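Local coordinates for glucan-binding protein C, GbpC (Streptococcus mutans UA159, PDB 5UQZ) that probably binds glucan at the streptococcal cell wall, mediating both sucrose-dependent and sucrose-independent adherence, at residues Gly78-Leu83 against Phe110-Pro115; Asp121-Met126 against Ser167-Leu172. One frame throughout, in Å; residues are numbered along the deposited sequence.

Contact 1 (Gly78-Leu83 against Phe110-Pro115); sequences GVNQYL and FTQANP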
loop_
_atom_site.group_PDB
_atom_site.type_symbol
_atom_site.label_atom_id
_atom_site.label_comp_id
_atom_site.label_asym_id
_atom_site.label_seq_id
_atom_site.Cartn_x
_atom_site.Cartn_y
_atom_site.Cartn_z
ATOM N N GLY A 78 17.867 -5.304 18.385
ATOM C CA GLY A 78 18.574 -5.877 17.255
ATOM C C GLY A 78 19.024 -4.882 16.200
ATOM O O GLY A 78 19.661 -5.301 15.235
ATOM N N VAL A 79 18.712 -3.601 16.318
ATOM C CA VAL A 79 19.156 -2.585 15.355
ATOM C C VAL A 79 20.459 -2.012 15.856
ATOM O O VAL A 79 20.551 -1.587 17.019
ATOM C CB VAL A 79 18.098 -1.475 15.206
ATOM C CG1 VAL A 79 18.676 -0.294 14.424
ATOM C CG2 VAL A 79 16.860 -2.034 14.479
ATOM N N ASN A 80 21.477 -2.009 14.980
ATOM C CA ASN A 80 22.767 -1.452 15.311
ATOM C C ASN A 80 23.111 -0.160 14.600
ATOM O O ASN A 80 24.134 0.412 14.916
ATOM C CB ASN A 80 23.858 -2.495 15.106
ATOM C CG ASN A 80 25.092 -2.243 16.035
ATOM O OD1 ASN A 80 25.010 -2.067 17.297
ATOM N ND2 ASN A 80 26.239 -2.200 15.396
ATOM N N GLN A 81 22.366 0.271 13.594
ATOM C CA GLN A 81 22.690 1.492 12.839
ATOM C C GLN A 81 21.446 2.363 12.723
ATOM O O GLN A 81 20.704 2.275 11.733
ATOM C CB GLN A 81 23.189 1.133 11.443
ATOM C CG GLN A 81 24.475 0.411 11.497
ATOM C CD GLN A 81 25.535 1.405 11.621
ATOM O OE1 GLN A 81 25.838 1.862 12.732
ATOM N NE2 GLN A 81 26.128 1.784 10.464
ATOM N N TYR A 82 21.217 3.211 13.700
ATOM C CA TYR A 82 20.144 4.198 13.608
ATOM C C TYR A 82 20.598 5.403 12.791
ATOM O O TYR A 82 21.762 5.805 12.833
ATOM C CB TYR A 82 19.749 4.679 14.997
ATOM C CG TYR A 82 19.170 3.585 15.869
ATOM C CD1 TYR A 82 17.811 3.324 15.885
ATOM C CD2 TYR A 82 19.996 2.809 16.711
ATOM C CE1 TYR A 82 17.289 2.335 16.693
ATOM C CE2 TYR A 82 19.483 1.838 17.544
ATOM C CZ TYR A 82 18.117 1.621 17.533
ATOM O OH TYR A 82 17.587 0.655 18.349
ATOM N N LEU A 83 19.664 5.996 12.026
ATOM C CA LEU A 83 19.991 7.205 11.289
ATOM C C LEU A 83 20.047 8.366 12.266
ATOM O O LEU A 83 19.114 8.580 13.035
ATOM C CB LEU A 83 18.903 7.429 10.226
ATOM C CG LEU A 83 19.136 8.600 9.291
ATOM C CD1 LEU A 83 20.306 8.326 8.356
ATOM C CD2 LEU A 83 17.835 8.882 8.475
ATOM N N PHE A 110 25.064 7.431 10.675
ATOM C CA PHE A 110 24.434 6.401 11.498
ATOM C C PHE A 110 25.127 6.321 12.865
ATOM O O PHE A 110 26.309 6.650 13.022
ATOM C CB PHE A 110 24.538 5.045 10.808
ATOM C CG PHE A 110 23.793 5.037 9.506
ATOM C CD1 PHE A 110 22.395 4.865 9.474
ATOM C CD2 PHE A 110 24.458 5.311 8.310
ATOM C CE1 PHE A 110 21.687 4.951 8.294
ATOM C CE2 PHE A 110 23.767 5.383 7.127
ATOM C CZ PHE A 110 22.383 5.198 7.102
ATOM N N THR A 111 24.383 5.838 13.844
ATOM C CA THR A 111 24.904 5.656 15.189
ATOM C C THR A 111 24.308 4.405 15.810
ATOM O O THR A 111 23.153 4.054 15.549
ATOM C CB THR A 111 24.593 6.890 16.067
ATOM O OG1 THR A 111 25.075 6.634 17.392
ATOM C CG2 THR A 111 23.118 7.218 16.138
ATOM N N GLN A 112 25.080 3.747 16.666
ATOM C CA GLN A 112 24.620 2.565 17.376
ATOM C C GLN A 112 23.647 2.892 18.488
ATOM O O GLN A 112 22.926 1.990 18.927
ATOM C CB GLN A 112 25.822 1.767 17.891
ATOM C CG GLN A 112 26.699 1.253 16.720
ATOM C CD GLN A 112 27.915 0.499 17.183
ATOM O OE1 GLN A 112 27.869 -0.154 18.224
ATOM N NE2 GLN A 112 28.981 0.481 16.393
ATOM N N ALA A 113 23.652 4.115 19.001
ATOM C CA ALA A 113 22.769 4.498 20.090
ATOM C C ALA A 113 21.513 5.168 19.519
ATOM O O ALA A 113 21.594 6.203 18.847
ATOM C CB ALA A 113 23.500 5.469 21.016
ATOM N N ASN A 114 20.362 4.621 19.836
ATOM C CA ASN A 114 19.117 5.137 19.273
ATOM C C ASN A 114 18.882 6.588 19.710
ATOM O O ASN A 114 18.756 6.844 20.917
ATOM C CB ASN A 114 17.976 4.282 19.821
ATOM C CG ASN A 114 16.612 4.642 19.182
ATOM O OD1 ASN A 114 16.532 5.561 18.341
ATOM N ND2 ASN A 114 15.566 3.907 19.540
ATOM N N PRO A 115 18.761 7.555 18.788
ATOM C CA PRO A 115 18.476 8.923 19.199
ATOM C C PRO A 115 16.991 9.228 19.228
ATOM O O PRO A 115 16.630 10.356 19.595
ATOM C CB PRO A 115 19.146 9.749 18.101
ATOM C CG PRO A 115 18.958 8.900 16.854
ATOM C CD PRO A 115 19.074 7.438 17.332
HETATM O O HOH W 1 22.168 -0.663 18.924
HETATM O O HOH W 2 16.494 1.383 20.815
#

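Contact 2 (Asp121-Met126 against Ser167-Leu172); sequences DTWFKM and SALVNL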
loop_
_atom_site.group_PDB
_atom_site.type_symbol
_atom_site.label_atom_id
_atom_site.label_comp_id
_atom_site.label_asym_id
_atom_site.label_seq_id
_atom_site.Cartn_x
_atom_site.Cartn_y
_atom_site.Cartn_z
ATOM N N ASP A 121 8.312 8.054 15.188
ATOM C CA ASP A 121 8.815 7.260 14.079
ATOM C C ASP A 121 10.337 7.231 14.133
ATOM O O ASP A 121 10.973 8.229 14.451
ATOM C CB ASP A 121 8.372 7.874 12.749
ATOM C CG ASP A 121 6.870 7.913 12.548
ATOM O OD1 ASP A 121 6.110 7.169 13.214
ATOM O OD2 ASP A 121 6.445 8.673 11.661
ATOM N N THR A 122 10.917 6.076 13.823
ATOM C CA THR A 122 12.352 5.848 14.008
ATOM C C THR A 122 12.987 5.429 12.696
ATOM O O THR A 122 12.403 4.664 11.942
ATOM C CB THR A 122 12.484 4.726 15.067
ATOM O OG1 THR A 122 11.909 5.203 16.307
ATOM C CG2 THR A 122 13.919 4.328 15.346
ATOM N N TRP A 123 14.195 5.868 12.413
ATOM C CA TRP A 123 14.895 5.550 11.164
ATOM C C TRP A 123 16.149 4.747 11.472
ATOM O O TRP A 123 16.900 5.102 12.399
ATOM C CB TRP A 123 15.314 6.851 10.474
ATOM C CG TRP A 123 14.242 7.616 9.789
ATOM C CD1 TRP A 123 13.367 8.524 10.370
ATOM C CD2 TRP A 123 13.950 7.630 8.388
ATOM N NE1 TRP A 123 12.558 9.083 9.401
ATOM C CE2 TRP A 123 12.899 8.556 8.180
ATOM C CE3 TRP A 123 14.478 6.948 7.297
ATOM C CZ2 TRP A 123 12.393 8.811 6.918
ATOM C CZ3 TRP A 123 13.974 7.189 6.053
ATOM C CH2 TRP A 123 12.933 8.106 5.870
ATOM N N PHE A 124 16.411 3.735 10.652
ATOM C CA PHE A 124 17.602 2.924 10.837
ATOM C C PHE A 124 17.899 2.173 9.554
ATOM O O PHE A 124 17.048 2.062 8.670
ATOM C CB PHE A 124 17.486 1.933 12.021
ATOM C CG PHE A 124 16.231 1.107 12.026
ATOM C CD1 PHE A 124 16.126 -0.049 11.271
ATOM C CD2 PHE A 124 15.157 1.500 12.812
ATOM C CE1 PHE A 124 14.938 -0.819 11.323
ATOM C CE2 PHE A 124 13.997 0.749 12.853
ATOM C CZ PHE A 124 13.910 -0.413 12.102
ATOM N N LYS A 125 19.119 1.653 9.461
ATOM C CA LYS A 125 19.493 0.757 8.381
ATOM C C LYS A 125 19.367 -0.670 8.883
ATOM O O LYS A 125 19.852 -0.994 9.962
ATOM C CB LYS A 125 20.959 1.048 8.028
ATOM C CG LYS A 125 21.524 0.396 6.810
ATOM C CD LYS A 125 23.058 0.345 6.830
ATOM C CE LYS A 125 23.638 1.706 6.949
ATOM N NZ LYS A 125 25.117 1.684 6.653
ATOM N N MET A 126 18.692 -1.501 8.115
ATOM C CA MET A 126 18.692 -2.929 8.392
ATOM C C MET A 126 19.819 -3.607 7.635
ATOM O O MET A 126 20.280 -3.123 6.594
ATOM C CB MET A 126 17.369 -3.558 7.954
ATOM C CG MET A 126 16.192 -3.206 8.862
ATOM S SD MET A 126 14.648 -3.962 8.390
ATOM C CE MET A 126 14.824 -5.588 9.089
ATOM N N SER A 167 22.027 -3.964 2.754
ATOM C CA SER A 167 21.396 -3.043 3.689
ATOM C C SER A 167 20.191 -2.396 3.030
ATOM O O SER A 167 20.023 -2.416 1.795
ATOM C CB SER A 167 22.382 -1.936 4.098
ATOM O OG SER A 167 22.622 -1.072 2.979
ATOM N N ALA A 168 19.330 -1.832 3.874
ATOM C CA ALA A 168 18.242 -1.020 3.355
ATOM C C ALA A 168 17.902 -0.006 4.444
ATOM O O ALA A 168 18.082 -0.271 5.635
ATOM C CB ALA A 168 17.010 -1.892 3.041
ATOM N N LEU A 169 17.443 1.171 4.014
ATOM C CA LEU A 169 17.031 2.206 4.936
ATOM C C LEU A 169 15.551 2.023 5.284
ATOM O O LEU A 169 14.715 1.825 4.384
ATOM C CB LEU A 169 17.284 3.564 4.309
ATOM C CG LEU A 169 17.052 4.781 5.230
ATOM C CD1 LEU A 169 18.030 4.755 6.413
ATOM C CD2 LEU A 169 17.171 6.066 4.421
ATOM N N VAL A 170 15.210 2.204 6.559
ATOM C CA VAL A 170 13.870 1.950 7.076
ATOM C C VAL A 170 13.380 3.155 7.848
ATOM O O VAL A 170 14.096 3.686 8.716
ATOM C CB VAL A 170 13.842 0.714 7.999
ATOM C CG1 VAL A 170 12.475 0.554 8.666
ATOM C CG2 VAL A 170 14.183 -0.519 7.183
ATOM N N ASN A 171 12.147 3.566 7.575
ATOM C CA ASN A 171 11.368 4.442 8.443
ATOM C C ASN A 171 10.336 3.532 9.106
ATOM O O ASN A 171 9.459 2.972 8.423
ATOM C CB ASN A 171 10.702 5.502 7.576
ATOM C CG ASN A 171 10.011 6.582 8.375
ATOM O OD1 ASN A 171 10.126 6.687 9.611
ATOM N ND2 ASN A 171 9.316 7.435 7.648
ATOM N N LEU A 172 10.521 3.294 10.404
ATOM C CA LEU A 172 9.662 2.429 11.178
ATOM C C LEU A 172 8.654 3.295 11.916
ATOM O O LEU A 172 9.009 4.085 12.807
ATOM C CB LEU A 172 10.501 1.646 12.184
ATOM C CG LEU A 172 9.727 0.710 13.107
ATOM C CD1 LEU A 172 9.263 -0.498 12.377
ATOM C CD2 LEU A 172 10.639 0.249 14.291
HETATM O O HOH W 3 8.223 9.369 9.717
#

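Contact 1 (Gly78-Leu83 against Phe110-Pro115)
Phe-110 crosses beside Leu-83 as its antiparallel, non-hydrogen-bonded partner, and its ring atom CE1 meets Leu-83 CD1 at 3.6 Å. CB of the same phenylalanine takes the end of the Gln-81 side chain, which is bent at chi2 and lies roughly at right angles to it. Thr-111 forms the hydrogen-bonded pair with Tyr-82: its O accepts from Tyr-82 N and its N donates to Tyr-82 O, both at 2.8 Å. The carbonyl of Thr-111 also lies at the edge of the tyrosine ring, in its plane. Gln-112 then leaves the strand. Its side chain lies beside that of Asn-80 and points the same way, the amides turned 46° apart, with Gln-112 CG 3.2 Å from Asn-80 O; a water donates to both Gln-112 O and Val-79 O. Asn-114 covers one face of the Tyr-82 ring. With CG anti to the backbone N (chi1 -174°), its amide lies flat over the ring, the planes only 4° apart. Val-79 CG1 lies over the centre of the opposite face, so the ring is held between Val-79 and Asn-114. A second water bridges Tyr-82 OH and Asn-114 ND2; Asn-114 OD1 accepts from Tyr-116 N, so both ends of the amide are tied. Pro-115 closes the segment with CD 3.7 Å from Tyr-82 CB. Strands 82-83 and 110-111 form a small antiparallel sheet at the surface, with helices 85-91 and 96-99 in the connection. Val-79 and Tyr-82 pack on Phe-124 of strand 122-127, and Gln-81 and Leu-83 make backbone hydrogen bonds with its Lys-125 and Trp-123.

Contact 2 (Asp121-Met126 against Ser167-Leu172)
Chi1 of -75° in Trp-123 sets CG beside the backbone N, and in Asn-171 CG stands beside the carbonyl carbon; together they lay the indole and the amide over each other across a non-hydrogen-bonded pair. The planes are 12° apart. Asn-171 CB sits 3.6 Å from the centroid of the six-membered ring, almost on its normal, and the amide straddles CE2, with OD1 over the NE1 side and ND2 by CZ2; the angle between OD1 and NE1 is too poor for a hydrogen bond. ND2 instead donates to a water that in turn donates to Asp-121 OD2, while Asp-121 OD1 is held by His-174 N. Leu-169 CG lies at the indole edge, in its plane, and Leu-169 CD2 is 3.8 Å from Trp-123 CZ3. On the other side of the sheet Phe-124 stands with CG between its backbone N and carbonyl carbon (chi1 50°), which brings its ring alongside Val-170, Phe-124 CE1 being 3.8 Å from Val-170 CB. CE2 of that ring meets Leu-172 CB at 3.7 Å, and Met-126 SD reaches Val-170 CG2 at the same distance. Beyond the indole, Lys-125 lays its CD 3.6 Å from Ser-167 CB. Six backbone hydrogen bonds join Thr-122, Phe-124 and Met-126 to Leu-172, Val-170 and Ala-168. The longest, from Ala-168 N to Met-126 O, measures 3.2 Å. The Phe-124 face packs on strands 132-137 and 151-160 of the nine-stranded sheet, sheet on sheet, consistent with the beta-supersandwich of this protein.

In the fold
Contact 1 closes along the chain before contact 2 opens, strand 110-111 being followed by strand 122-127, and their centres lie about 9 Å apart on the same side of the chain's centre. Strand 122-127, part of contact 2, is where they meet: segment 78-83 is hydrogen-bonded along its edge, and Lys-125 makes a cation-pi contact with Phe-110. Contact 2 joins the first two strands of a four-stranded sheet that continues through 180-184 and 325-329; segment 78-83 adds on beside its outermost strand 122-127. Both contacts belong to the globular, probably glucan-binding region of a longer cell-wall-anchored protein, away from the calcium site of Ser-224, Asn-226 and Glu-237.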